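Local coordinates for protein GH3 beta-N-acetylglucosaminidase (Paenibacillaceae, PDB 6K5J) that probably removes terminal N-acetylglucosamine from beta-linked oligosaccharides as a family 3 glycoside hydrolase, with an N-terminal TIM-barrel domain, at residues I82-E85 and T90-E93; G284-V289 and S318-E323. All blocks are in the same frame, centred on the assembly; numbering follows the deposited sequence.

Interaction 1 (I82-E85 and T90-E93). With NAG (2-acetamido-2-deoxy-beta-D-glucopyranose), chain B.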
loop_
_atom_site.group_PDB
_atom_site.type_symbol
_atom_site.label_atom_id
_atom_site.label_comp_id
_atom_site.label_asym_id
_atom_site.label_seq_id
_atom_site.Cartn_x
_atom_site.Cartn_y
_atom_site.Cartn_z
ATOM N N ILE A 82 -7.833 -5.548 4.476
ATOM C CA ILE A 82 -7.205 -5.714 3.168
ATOM C C ILE A 82 -6.132 -4.643 3.041
ATOM O O ILE A 82 -6.184 -3.624 3.735
ATOM C CB ILE A 82 -8.291 -5.584 2.049
ATOM C CG1 ILE A 82 -7.745 -5.988 0.675
ATOM C CG2 ILE A 82 -8.863 -4.146 1.995
ATOM C CD1 ILE A 82 -8.823 -6.065 -0.397
ATOM N N ASP A 83 -5.133 -4.876 2.180
ATOM C CA ASP A 83 -4.151 -3.833 1.836
ATOM C C ASP A 83 -4.520 -3.200 0.494
ATOM O O ASP A 83 -3.876 -3.428 -0.526
ATOM C CB ASP A 83 -2.738 -4.406 1.759
ATOM C CG ASP A 83 -2.272 -4.983 3.055
ATOM O OD1 ASP A 83 -2.357 -4.270 4.082
ATOM O OD2 ASP A 83 -1.811 -6.146 3.035
ATOM N N GLN A 84 -5.583 -2.405 0.503
ATOM C CA GLN A 84 -6.030 -1.720 -0.713
ATOM C C GLN A 84 -5.626 -0.245 -0.639
ATOM O O GLN A 84 -6.439 0.660 -0.443
ATOM C CB GLN A 84 -7.541 -1.914 -0.901
ATOM C CG GLN A 84 -8.053 -1.583 -2.295
ATOM C CD GLN A 84 -7.843 -2.706 -3.308
ATOM O OE1 GLN A 84 -6.971 -3.565 -3.152
ATOM N NE2 GLN A 84 -8.639 -2.690 -4.364
ATOM N N GLU A 85 -4.309 -0.019 -0.807
ATOM C CA GLU A 85 -3.744 1.323 -0.666
ATOM C C GLU A 85 -4.055 2.197 -1.872
ATOM O O GLU A 85 -4.243 3.409 -1.722
ATOM C CB GLU A 85 -2.218 1.245 -0.455
ATOM C CG GLU A 85 -1.818 0.449 0.790
ATOM C CD GLU A 85 -0.313 0.256 0.950
ATOM O OE1 GLU A 85 0.466 1.037 0.353
ATOM O OE2 GLU A 85 0.086 -0.681 1.687
ATOM N N THR A 90 -2.481 -2.806 -4.555
ATOM C CA THR A 90 -3.867 -3.234 -4.474
ATOM C C THR A 90 -3.888 -4.756 -4.481
ATOM O O THR A 90 -2.956 -5.404 -4.965
ATOM C CB THR A 90 -4.722 -2.693 -5.641
ATOM O OG1 THR A 90 -4.172 -3.146 -6.879
ATOM C CG2 THR A 90 -4.775 -1.152 -5.644
ATOM N N ARG A 91 -4.954 -5.329 -3.918
ATOM C CA ARG A 91 -5.139 -6.775 -3.927
ATOM C C ARG A 91 -6.231 -7.230 -4.877
ATOM O O ARG A 91 -6.289 -8.422 -5.202
ATOM C CB ARG A 91 -5.483 -7.290 -2.524
ATOM C CG ARG A 91 -4.518 -6.852 -1.471
ATOM C CD ARG A 91 -3.150 -7.431 -1.721
ATOM N NE ARG A 91 -2.324 -7.222 -0.547
ATOM C CZ ARG A 91 -1.015 -7.033 -0.575
ATOM N NH1 ARG A 91 -0.339 -7.033 -1.727
ATOM N NH2 ARG A 91 -0.386 -6.835 0.563
ATOM N N LEU A 92 -7.093 -6.314 -5.307
ATOM C CA LEU A 92 -8.166 -6.602 -6.249
ATOM C C LEU A 92 -8.239 -5.463 -7.250
ATOM O O LEU A 92 -8.372 -4.303 -6.858
ATOM C CB LEU A 92 -9.509 -6.763 -5.523
ATOM C CG LEU A 92 -10.711 -6.966 -6.456
ATOM C CD1 LEU A 92 -10.583 -8.275 -7.240
ATOM C CD2 LEU A 92 -12.005 -6.923 -5.660
ATOM N N GLU A 93 -8.150 -5.796 -8.537
ATOM C CA GLU A 93 -8.440 -4.855 -9.605
ATOM C C GLU A 93 -9.575 -5.307 -10.515
ATOM O O GLU A 93 -10.153 -4.469 -11.207
ATOM C CB GLU A 93 -7.184 -4.606 -10.461
ATOM C CG GLU A 93 -5.938 -4.241 -9.652
ATOM C CD GLU A 93 -5.290 -5.450 -9.000
ATOM O OE1 GLU A 93 -4.858 -5.347 -7.832
ATOM O OE2 GLU A 93 -5.226 -6.520 -9.637
HETATM C C1 NAG B . 3.254 -5.856 5.893
HETATM C C2 NAG B . 3.229 -4.406 5.347
HETATM C C3 NAG B . 1.920 -3.688 5.724
HETATM C C4 NAG B . 0.703 -4.548 5.412
HETATM C C5 NAG B . 0.861 -5.899 6.090
HETATM C C6 NAG B . -0.294 -6.845 5.849
HETATM C C7 NAG B . 5.192 -2.927 5.107
HETATM C C8 NAG B . 6.301 -2.221 5.839
HETATM N N2 NAG B . 4.373 -3.666 5.863
HETATM O O1 NAG B . 4.301 -6.528 5.278
HETATM O O3 NAG B . 1.822 -2.454 5.020
HETATM O O4 NAG B . -0.482 -3.914 5.878
HETATM O O5 NAG B . 2.032 -6.528 5.561
HETATM O O6 NAG B . -0.322 -7.297 4.501
HETATM O O7 NAG B . 5.034 -2.811 3.893
HETATM O O HOH W 1 -4.006 -7.537 1.797
#
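Asp83 and Arg91 form the charged half of this buried contact, their side chains lying alongside one another and pointing the same way. Arg91 NH2 donates to Asp83 OD2 over 2.9 Å, nearly straight at 160°. OD2 sits at the edge of the guanidinium, close to its plane, but the two flat groups are turned 76° apart, and the nitrogen meets OD2 on its anti side, well out of the carboxylate plane. One water ties the pair further: it accepts from Arg91 NE and from Asp83 N and donates to OD2. A second NH group, Arg91 NH1, is taken by the carbonyl of Glu402, so the guanidinium is fixed on several sides.

Hydrogen bonds from the Gln84 side-chain amide make the other half. Gln84 has CG anti to its backbone N (chi1 -164°) and bends at the next bond, which brings its amide against the backbone of Thr90-Leu92. OE1 accepts from Arg91 N at 2.8 Å, and NE2 gives a 3.0 Å bond to Leu92 O, in the plane of that carbonyl. A glutamine suits the spot because one group both accepts and donates, meeting the N-H of Arg91 and the C=O of Leu92 where neither segment is a strand.

Both segments belong to the loop after strand 79-81 of the TIM barrel, and Asp83-Gln84-Glu85 belongs to the family's DQEGG sequence. Asp83 turns its carboxylate to the bound N-acetylglucosamine: OD1 accepts from the sugar O4 at 2.6 Å, while OD2 also faces O6, at a separation too short to trust in detail. Lys182, His183, Arg152 and Asp268 are also hydrogen-bonded to this sugar, consistent with a substrate-binding subsite.

Apolar contact is modest: Ile82 CG1 passes Arg91 CG at 4.0 Å, the aliphatic part of the arginine serving as its greasy neighbour, with Leu53 touching both.

Interaction 2 (G284-V289 and S318-E323)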
loop_
_atom_site.group_PDB
_atom_site.type_symbol
_atom_site.label_atom_id
_atom_site.label_comp_id
_atom_site.label_asym_id
_atom_site.label_seq_id
_atom_site.Cartn_x
_atom_site.Cartn_y
_atom_site.Cartn_z
ATOM N N GLY A 284 6.318 -12.709 20.072
ATOM C CA GLY A 284 6.051 -11.382 19.542
ATOM C C GLY A 284 4.624 -10.939 19.804
ATOM O O GLY A 284 4.374 -9.776 20.137
ATOM N N ALA A 285 3.667 -11.858 19.657
ATOM C CA ALA A 285 2.273 -11.540 19.961
ATOM C C ALA A 285 2.125 -11.060 21.401
ATOM O O ALA A 285 1.507 -10.022 21.664
ATOM C CB ALA A 285 1.393 -12.765 19.720
ATOM N N VAL A 286 2.680 -11.821 22.346
ATOM C CA VAL A 286 2.610 -11.452 23.759
ATOM C C VAL A 286 3.278 -10.104 23.984
ATOM O O VAL A 286 2.734 -9.223 24.658
ATOM C CB VAL A 286 3.251 -12.553 24.629
ATOM C CG1 VAL A 286 3.320 -12.118 26.094
ATOM C CG2 VAL A 286 2.482 -13.851 24.479
ATOM N N GLN A 287 4.468 -9.919 23.416
ATOM C CA GLN A 287 5.197 -8.680 23.645
ATOM C C GLN A 287 4.506 -7.486 22.999
ATOM O O GLN A 287 4.588 -6.367 23.524
ATOM C CB GLN A 287 6.625 -8.811 23.132
ATOM C CG GLN A 287 7.558 -9.466 24.132
ATOM C CD GLN A 287 8.924 -9.729 23.553
ATOM O OE1 GLN A 287 9.297 -10.875 23.302
ATOM N NE2 GLN A 287 9.681 -8.667 23.333
ATOM N N ALA A 288 3.819 -7.701 21.872
ATOM C CA ALA A 288 3.066 -6.617 21.244
ATOM C C ALA A 288 1.914 -6.148 22.128
ATOM O O ALA A 288 1.680 -4.940 22.268
ATOM C CB ALA A 288 2.543 -7.070 19.881
ATOM N N VAL A 289 1.167 -7.078 22.717
ATOM C CA VAL A 289 0.101 -6.670 23.629
ATOM C C VAL A 289 0.694 -5.952 24.835
ATOM O O VAL A 289 0.202 -4.900 25.255
ATOM C CB VAL A 289 -0.748 -7.883 24.054
ATOM C CG1 VAL A 289 -1.679 -7.492 25.200
ATOM C CG2 VAL A 289 -1.549 -8.425 22.855
ATOM N N SER A 318 -0.780 -17.359 32.905
ATOM C CA SER A 318 0.412 -17.334 33.737
ATOM C C SER A 318 0.600 -16.007 34.466
ATOM O O SER A 318 1.624 -15.823 35.134
ATOM C CB SER A 318 1.651 -17.634 32.885
ATOM O OG SER A 318 1.922 -16.556 32.005
ATOM N N GLY A 319 -0.346 -15.081 34.346
ATOM C CA GLY A 319 -0.252 -13.811 35.036
ATOM C C GLY A 319 0.635 -12.775 34.382
ATOM O O GLY A 319 0.896 -11.736 34.999
ATOM N N ARG A 320 1.128 -13.026 33.165
ATOM C CA ARG A 320 1.992 -12.057 32.499
ATOM C C ARG A 320 1.215 -10.887 31.922
ATOM O O ARG A 320 1.737 -9.769 31.879
ATOM C CB ARG A 320 2.784 -12.720 31.373
ATOM C CG ARG A 320 3.927 -13.593 31.825
ATOM C CD ARG A 320 4.640 -14.178 30.594
ATOM N NE ARG A 320 5.236 -13.117 29.780
ATOM C CZ ARG A 320 5.725 -13.293 28.553
ATOM N NH1 ARG A 320 5.671 -14.490 27.982
ATOM N NH2 ARG A 320 6.255 -12.272 27.893
ATOM N N ILE A 321 0.001 -11.132 31.437
ATOM C CA ILE A 321 -0.896 -10.091 30.947
ATOM C C ILE A 321 -2.128 -10.095 31.838
ATOM O O ILE A 321 -2.720 -11.154 32.083
ATOM C CB ILE A 321 -1.280 -10.308 29.470
ATOM C CG1 ILE A 321 -0.031 -10.221 28.572
ATOM C CG2 ILE A 321 -2.334 -9.295 29.036
ATOM C CD1 ILE A 321 -0.307 -10.584 27.076
ATOM N N SER A 322 -2.498 -8.914 32.324
ATOM C CA SER A 322 -3.547 -8.746 33.317
ATOM C C SER A 322 -4.935 -8.764 32.686
ATOM O O SER A 322 -5.116 -8.570 31.480
ATOM C CB SER A 322 -3.352 -7.437 34.090
ATOM O OG SER A 322 -3.825 -6.322 33.346
ATOM N N GLU A 323 -5.929 -8.989 33.546
ATOM C CA GLU A 323 -7.319 -9.015 33.111
ATOM C C GLU A 323 -7.755 -7.661 32.570
ATOM O O GLU A 323 -8.411 -7.586 31.526
ATOM C CB GLU A 323 -8.216 -9.440 34.274
ATOM C CG GLU A 323 -9.707 -9.320 33.969
ATOM C CD GLU A 323 -10.576 -9.925 35.061
ATOM O OE1 GLU A 323 -10.032 -10.256 36.137
ATOM O OE2 GLU A 323 -11.798 -10.075 34.836
#
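Arg320 NH2 is gripped by a salt bridge to Glu283, just ahead of the 284-289 segment, and by a long, weak ion pair with Glu290, while the flat group it belongs to rests over Val286. The valine's CG1 approaches one guanidinium face, 3.4 Å from NH2 and displaced toward the rim; the two side chains cross at about a right angle. Arginine suits this exposed edge: its face covers a methyl while its nitrogens seek the acidic residues of the helix.

Deeper in, Ile321 takes over. With CG1 anti to the carbonyl carbon (chi1 -63°), its CD1 reaches between two valines, 3.9 Å from Val289 CG1 and 4.1 Å from Val286 CG1. Three residues apart on the helix, those valines share one face, and their branched side chains offer methyls to the isoleucine tip.

The loop is shaped at both ends: Gly319, with positive phi, closes helix 302-317 in a Schellman motif, and Ser322 is the N-cap of helix 323-339. Helix 281-291 thus packs against this inter-helical turn, against helix 302-317 through Val286 and Val289, and on strand 296-298 through Val289.

Interactions 1 and 2 lie in the same TIM-barrel domain but do not touch: their centres are 32 Å apart and their nearest atoms about 17 Å. The centre of interaction 1 lies about 7 Å from the centre of the chain, and the contact directly meets the bound N-acetylglucosamine; interaction 2, whose centre is about 30 Å from that of the chain, joins outer helices and has no part in the sugar site. The parallel strands of the barrel connect them indirectly: strand 79-81 leads into the loop of interaction 1, while strand 296-298 supports the helix of interaction 2. In sequence they follow in series, the first closing before the second opens.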